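Local coordinates for protein transcription termination factor FttA (Pyrococcus horikoshii, PDB 3AF5) that probably terminates transcription genome-wide by cutting nascent RNA at the RNA polymerase exit channel, as a zinc-dependent nuclease with endonuclease and 5'-3' exonuclease activity, at residues A[457-462]-A[498-503]; A[428-433]-A[546-551]. One frame throughout, in Å; residues are numbered along the deposited sequence.

Contact 1 (A[457-462]-A[498-503]); sequences YLDGMI and HPVANS. With ZN (zinc ion), chain N.
Tyr457 and His498 lie side by side on one face of a parallel sheet, and their pairing illustrates how an outer strand is joined to its neighbour by backbone and side chains together. The backbone of Leu458 takes part in two hydrogen bonds: Leu458 N donates to His498 O at 2.9 Å, and Leu458 O accepts from Val500 N along a nearly straight N-H...O line of 171°. This alternation, one residue reaching both its counterpart's predecessor and its successor, is the signature of parallel pairing.

The His498 side chain can be followed outward from this ladder. Its CB rests 3.7 Å from Tyr457 CD2, and CG lies against Tyr457 CE2. A chi1 of -160° swings the imidazole away from the backbone N of His498 and alongside the tyrosine, where His498 CD2 comes 3.4 Å from Tyr457 CE2, at the edge of the tyrosine ring and close to its plane. The two ring planes are turned 81° against each other, an oblique pairing. At the tip, His498 NE2 binds a zinc ion at 2.4 Å; Glu505 supplies a second ligand. This metal is separate from the zinc pair of the nuclease centre.

Nearer the backbone, Tyr457 CB is 3.9 Å from Val500 CG2. Val500 also lies across Asp459, its CG1 being 3.3 Å from Asp459 OD2. That carboxylate oxygen is held by a hydrogen bond with Tyr533 and a salt bridge to Arg506, so the valine packs against an acid already engaged.

Within the beta-CASP region, strand 456-459 has 516-520 on its other flank. Helix 503-511 receives Tyr457 and Val500, whereas Leu458 and Pro499, on the reverse face, touch Trp463 of helix 462-470.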
loop_
_atom_site.group_PDB
_atom_site.type_symbol
_atom_site.label_atom_id
_atom_site.label_comp_id
_atom_site.label_asym_id
_atom_site.label_seq_id
_atom_site.Cartn_x
_atom_site.Cartn_y
_atom_site.Cartn_z
ATOM N N TYR A 457 -4.085 21.766 -12.545
ATOM C CA TYR A 457 -5.089 21.407 -11.550
ATOM C C TYR A 457 -4.992 19.946 -11.129
ATOM O O TYR A 457 -4.703 19.064 -11.945
ATOM C CB TYR A 457 -6.491 21.693 -12.096
ATOM C CG TYR A 457 -6.719 23.146 -12.435
ATOM C CD1 TYR A 457 -6.822 23.562 -13.759
ATOM C CD2 TYR A 457 -6.796 24.114 -11.429
ATOM C CE1 TYR A 457 -6.992 24.910 -14.077
ATOM C CE2 TYR A 457 -6.967 25.462 -11.737
ATOM C CZ TYR A 457 -7.063 25.849 -13.062
ATOM O OH TYR A 457 -7.220 27.178 -13.372
ATOM N N LEU A 458 -5.235 19.703 -9.842
ATOM C CA LEU A 458 -5.193 18.363 -9.266
ATOM C C LEU A 458 -6.573 18.020 -8.717
ATOM O O LEU A 458 -7.022 18.610 -7.737
ATOM C CB LEU A 458 -4.174 18.307 -8.129
ATOM C CG LEU A 458 -2.712 18.647 -8.426
ATOM C CD1 LEU A 458 -1.906 18.453 -7.149
ATOM C CD2 LEU A 458 -2.171 17.764 -9.547
ATOM N N ASP A 459 -7.239 17.054 -9.333
ATOM C CA ASP A 459 -8.573 16.667 -8.887
ATOM C C ASP A 459 -8.686 15.172 -8.590
ATOM O O ASP A 459 -8.053 14.350 -9.255
ATOM C CB ASP A 459 -9.595 17.029 -9.969
ATOM C CG ASP A 459 -10.959 17.374 -9.397
ATOM O OD1 ASP A 459 -11.256 16.945 -8.263
ATOM O OD2 ASP A 459 -11.735 18.069 -10.092
ATOM N N GLY A 460 -9.491 14.832 -7.584
ATOM C CA GLY A 460 -9.719 13.436 -7.257
ATOM C C GLY A 460 -8.929 12.839 -6.119
ATOM O O GLY A 460 -8.563 11.663 -6.176
ATOM N N MET A 461 -8.668 13.627 -5.082
ATOM C CA MET A 461 -7.915 13.140 -3.926
ATOM C C MET A 461 -6.421 12.935 -4.225
ATOM O O MET A 461 -5.681 12.377 -3.408
ATOM C CB MET A 461 -8.540 11.841 -3.412
ATOM C CG MET A 461 -9.966 12.006 -2.909
ATOM S SD MET A 461 -10.038 12.664 -1.219
ATOM C CE MET A 461 -9.657 14.432 -1.467
ATOM N N ILE A 462 -5.980 13.391 -5.396
ATOM C CA ILE A 462 -4.578 13.287 -5.762
ATOM C C ILE A 462 -3.729 14.078 -4.765
ATOM O O ILE A 462 -2.632 13.652 -4.393
ATOM C CB ILE A 462 -4.325 13.836 -7.178
ATOM C CG1 ILE A 462 -4.850 12.841 -8.221
ATOM C CG2 ILE A 462 -2.833 14.115 -7.376
ATOM C CD1 ILE A 462 -4.700 13.311 -9.675
ATOM N N HIS A 498 -2.503 23.163 -8.460
ATOM C CA HIS A 498 -3.713 23.782 -7.943
ATOM C C HIS A 498 -4.826 22.765 -7.660
ATOM O O HIS A 498 -5.549 22.341 -8.567
ATOM C CB HIS A 498 -4.203 24.829 -8.953
ATOM C CG HIS A 498 -5.137 25.841 -8.371
ATOM N ND1 HIS A 498 -4.700 26.908 -7.616
ATOM C CD2 HIS A 498 -6.489 25.929 -8.401
ATOM C CE1 HIS A 498 -5.742 27.610 -7.206
ATOM N NE2 HIS A 498 -6.839 27.038 -7.669
ATOM N N PRO A 499 -4.970 22.356 -6.391
ATOM C CA PRO A 499 -5.997 21.390 -5.976
ATOM C C PRO A 499 -7.410 21.910 -6.272
ATOM O O PRO A 499 -7.742 23.039 -5.907
ATOM C CB PRO A 499 -5.759 21.256 -4.472
ATOM C CG PRO A 499 -4.300 21.536 -4.326
ATOM C CD PRO A 499 -4.081 22.693 -5.264
ATOM N N VAL A 500 -8.238 21.098 -6.927
ATOM C CA VAL A 500 -9.608 21.502 -7.238
ATOM C C VAL A 500 -10.462 21.340 -5.976
ATOM O O VAL A 500 -10.707 20.226 -5.517
ATOM C CB VAL A 500 -10.189 20.652 -8.392
ATOM C CG1 VAL A 500 -11.602 21.112 -8.729
ATOM C CG2 VAL A 500 -9.295 20.776 -9.616
ATOM N N ALA A 501 -10.907 22.467 -5.428
ATOM C CA ALA A 501 -11.685 22.494 -4.190
ATOM C C ALA A 501 -13.053 21.820 -4.198
ATOM O O ALA A 501 -13.395 21.131 -3.239
ATOM C CB ALA A 501 -11.832 23.930 -3.708
ATOM N N ASN A 502 -13.834 22.007 -5.257
ATOM C CA ASN A 502 -15.162 21.399 -5.307
ATOM C C ASN A 502 -15.752 21.337 -6.709
ATOM O O ASN A 502 -15.080 21.654 -7.690
ATOM C CB ASN A 502 -16.105 22.172 -4.388
ATOM C CG ASN A 502 -15.960 23.662 -4.549
ATOM O OD1 ASN A 502 -16.183 24.200 -5.632
ATOM N ND2 ASN A 502 -15.569 24.340 -3.480
ATOM N N SER A 503 -17.019 20.935 -6.791
ATOM C CA SER A 503 -17.712 20.807 -8.075
ATOM C C SER A 503 -17.914 22.116 -8.821
ATOM O O SER A 503 -18.025 22.116 -10.050
ATOM C CB SER A 503 -19.075 20.132 -7.889
ATOM O OG SER A 503 -18.930 18.738 -7.673
HETATM ZN ZN ZN N . -8.819 27.071 -6.333
#

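Contact 2 (A[428-433]-A[546-551]); sequences IPAMAV and IFVSYQ
Ile428 and Pro429 meet Ile546, Phe547 and Val548 where two adjacent interior strands of the parallel beta-CASP sheet end and separate, a worked example of strand ends parting into loops in an alpha/beta fold. The CA atoms of Ile428 and Ile546 are 5.0 Å apart, but those of Ala430 and Ser549 have already widened to 6.9 Å.

Apolar contacts carry most of the pairing. Ile428 CG2 meets Val548 CG1 at 4.0 Å, the two branched side chains crossing at about a right angle. Pro429 CG approaches the Phe547 ring obliquely, 3.9 Å from its CD1. The phenylalanine ring also reaches Val560 and Gln561 of helix 556-562, which links the strand pair to that helix.

Backbone polar groups behave differently. Ile546 still pairs with Leu427, but proline has no N-H to continue the ladder, and Pro429 CD lies 3.4 Å from Ile546 O instead. Across the gap that follows, no direct hydrogen bond joins the two segments.

Beyond the strand ends, the segments run toward the nuclease centre: the Ser549 side chain is about 8 Å from that of the zinc ligand His258, whose NE2 is hydrogen-bonded to Val433 O.

Water takes over where the strands part. One molecule donates to Pro429 O at 2.7 Å and accepts from Val548 N at 2.7 Å, replacing a direct backbone bond, while Ser549 OG holds the same water at 3.1 Å.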
loop_
_atom_site.group_PDB
_atom_site.type_symbol
_atom_site.label_atom_id
_atom_site.label_comp_id
_atom_site.label_asym_id
_atom_site.label_seq_id
_atom_site.Cartn_x
_atom_site.Cartn_y
_atom_site.Cartn_z
ATOM N N ILE A 428 -5.167 14.538 -18.116
ATOM C CA ILE A 428 -4.326 13.388 -17.829
ATOM C C ILE A 428 -4.983 12.561 -16.742
ATOM O O ILE A 428 -4.874 12.874 -15.556
ATOM C CB ILE A 428 -2.919 13.811 -17.334
ATOM C CG1 ILE A 428 -2.235 14.694 -18.376
ATOM C CG2 ILE A 428 -2.064 12.579 -17.067
ATOM C CD1 ILE A 428 -0.873 15.196 -17.926
ATOM N N PRO A 429 -5.709 11.511 -17.132
ATOM C CA PRO A 429 -6.346 10.689 -16.103
ATOM C C PRO A 429 -5.261 9.848 -15.438
ATOM O O PRO A 429 -4.363 9.350 -16.118
ATOM C CB PRO A 429 -7.345 9.855 -16.900
ATOM C CG PRO A 429 -6.712 9.748 -18.235
ATOM C CD PRO A 429 -6.151 11.120 -18.479
ATOM N N ALA A 430 -5.338 9.707 -14.117
ATOM C CA ALA A 430 -4.355 8.939 -13.360
ATOM C C ALA A 430 -4.915 8.616 -11.985
ATOM O O ALA A 430 -5.672 9.408 -11.428
ATOM C CB ALA A 430 -3.072 9.742 -13.218
ATOM N N MET A 431 -4.547 7.461 -11.435
ATOM C CA MET A 431 -5.050 7.075 -10.119
ATOM C C MET A 431 -4.522 8.036 -9.053
ATOM O O MET A 431 -3.407 8.553 -9.164
ATOM C CB MET A 431 -4.642 5.628 -9.764
ATOM C CG MET A 431 -5.140 4.532 -10.726
ATOM S SD MET A 431 -6.965 4.393 -10.908
ATOM C CE MET A 431 -7.362 3.164 -9.642
ATOM N N ALA A 432 -5.333 8.268 -8.025
ATOM C CA ALA A 432 -4.967 9.159 -6.934
ATOM C C ALA A 432 -3.534 8.918 -6.485
ATOM O O ALA A 432 -2.803 9.870 -6.224
ATOM C CB ALA A 432 -5.914 8.963 -5.755
ATOM N N VAL A 433 -3.155 7.644 -6.384
ATOM C CA VAL A 433 -1.812 7.240 -5.977
ATOM C C VAL A 433 -1.152 6.504 -7.137
ATOM O O VAL A 433 -1.758 5.611 -7.737
ATOM C CB VAL A 433 -1.846 6.270 -4.790
ATOM C CG1 VAL A 433 -0.442 6.064 -4.259
ATOM C CG2 VAL A 433 -2.752 6.800 -3.708
ATOM N N ILE A 546 -4.283 12.481 -22.377
ATOM C CA ILE A 546 -3.089 11.654 -22.406
ATOM C C ILE A 546 -3.163 10.507 -21.418
ATOM O O ILE A 546 -3.249 10.723 -20.209
ATOM C CB ILE A 546 -1.836 12.505 -22.095
ATOM C CG1 ILE A 546 -1.808 13.729 -23.014
ATOM C CG2 ILE A 546 -0.569 11.673 -22.287
ATOM C CD1 ILE A 546 -0.753 14.726 -22.645
ATOM N N PHE A 547 -3.142 9.282 -21.933
ATOM C CA PHE A 547 -3.177 8.104 -21.071
ATOM C C PHE A 547 -1.747 7.775 -20.676
ATOM O O PHE A 547 -0.884 7.579 -21.528
ATOM C CB PHE A 547 -3.820 6.920 -21.799
ATOM C CG PHE A 547 -5.293 7.097 -22.048
ATOM C CD1 PHE A 547 -6.195 7.073 -20.989
ATOM C CD2 PHE A 547 -5.775 7.321 -23.331
ATOM C CE1 PHE A 547 -7.557 7.272 -21.204
ATOM C CE2 PHE A 547 -7.131 7.519 -23.555
ATOM C CZ PHE A 547 -8.025 7.496 -22.484
ATOM N N VAL A 548 -1.498 7.733 -19.376
ATOM C CA VAL A 548 -0.163 7.452 -18.877
ATOM C C VAL A 548 -0.131 6.175 -18.039
ATOM O O VAL A 548 0.859 5.887 -17.370
ATOM C CB VAL A 548 0.350 8.630 -18.013
ATOM C CG1 VAL A 548 0.335 9.907 -18.821
ATOM C CG2 VAL A 548 -0.508 8.770 -16.758
ATOM N N SER A 549 -1.216 5.412 -18.071
ATOM C CA SER A 549 -1.277 4.177 -17.303
ATOM C C SER A 549 -1.935 3.071 -18.096
ATOM O O SER A 549 -2.505 3.301 -19.166
ATOM C CB SER A 549 -2.034 4.399 -15.997
ATOM O OG SER A 549 -3.292 5.005 -16.239
ATOM N N TYR A 550 -1.837 1.860 -17.569
ATOM C CA TYR A 550 -2.415 0.691 -18.218
ATOM C C TYR A 550 -3.945 0.784 -18.270
ATOM O O TYR A 550 -4.596 0.993 -17.241
ATOM C CB TYR A 550 -2.004 -0.576 -17.454
ATOM C CG TYR A 550 -2.535 -1.850 -18.063
ATOM C CD1 TYR A 550 -2.021 -2.337 -19.262
ATOM C CD2 TYR A 550 -3.566 -2.560 -17.449
ATOM C CE1 TYR A 550 -2.518 -3.503 -19.834
ATOM C CE2 TYR A 550 -4.069 -3.728 -18.011
ATOM C CZ TYR A 550 -3.538 -4.195 -19.201
ATOM O OH TYR A 550 -4.009 -5.366 -19.747
ATOM N N GLN A 551 -4.516 0.643 -19.462
ATOM C CA GLN A 551 -5.970 0.685 -19.600
ATOM C C GLN A 551 -6.493 -0.760 -19.654
ATOM O O GLN A 551 -6.317 -1.470 -20.648
ATOM C CB GLN A 551 -6.372 1.456 -20.862
ATOM C CG GLN A 551 -5.934 2.913 -20.865
ATOM C CD GLN A 551 -6.453 3.685 -19.664
ATOM O OE1 GLN A 551 -5.687 4.078 -18.777
ATOM N NE2 GLN A 551 -7.763 3.905 -19.624
HETATM O O HOH W 1 -3.775 7.499 -17.962
#

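Both contacts join neighbouring strands of one parallel sheet, with strand 516-520 lying between strands 456-459 and 425-429. Contact 1 involves the outermost strand on its side and is only partly buried; contact 2 is interior, and most of its touching residues are buried. The chemistry follows the place: direct backbone bonds, an aromatic pair and a peripheral zinc at 457-462/498-503, against apolar packing and a bridging water at 428-433/546-551, whose loops extend toward the catalytic zinc pair. The two also touch, for Ala432 packs against Ile462 and the carbonyl of Gly460, and helix 435-447 borders both.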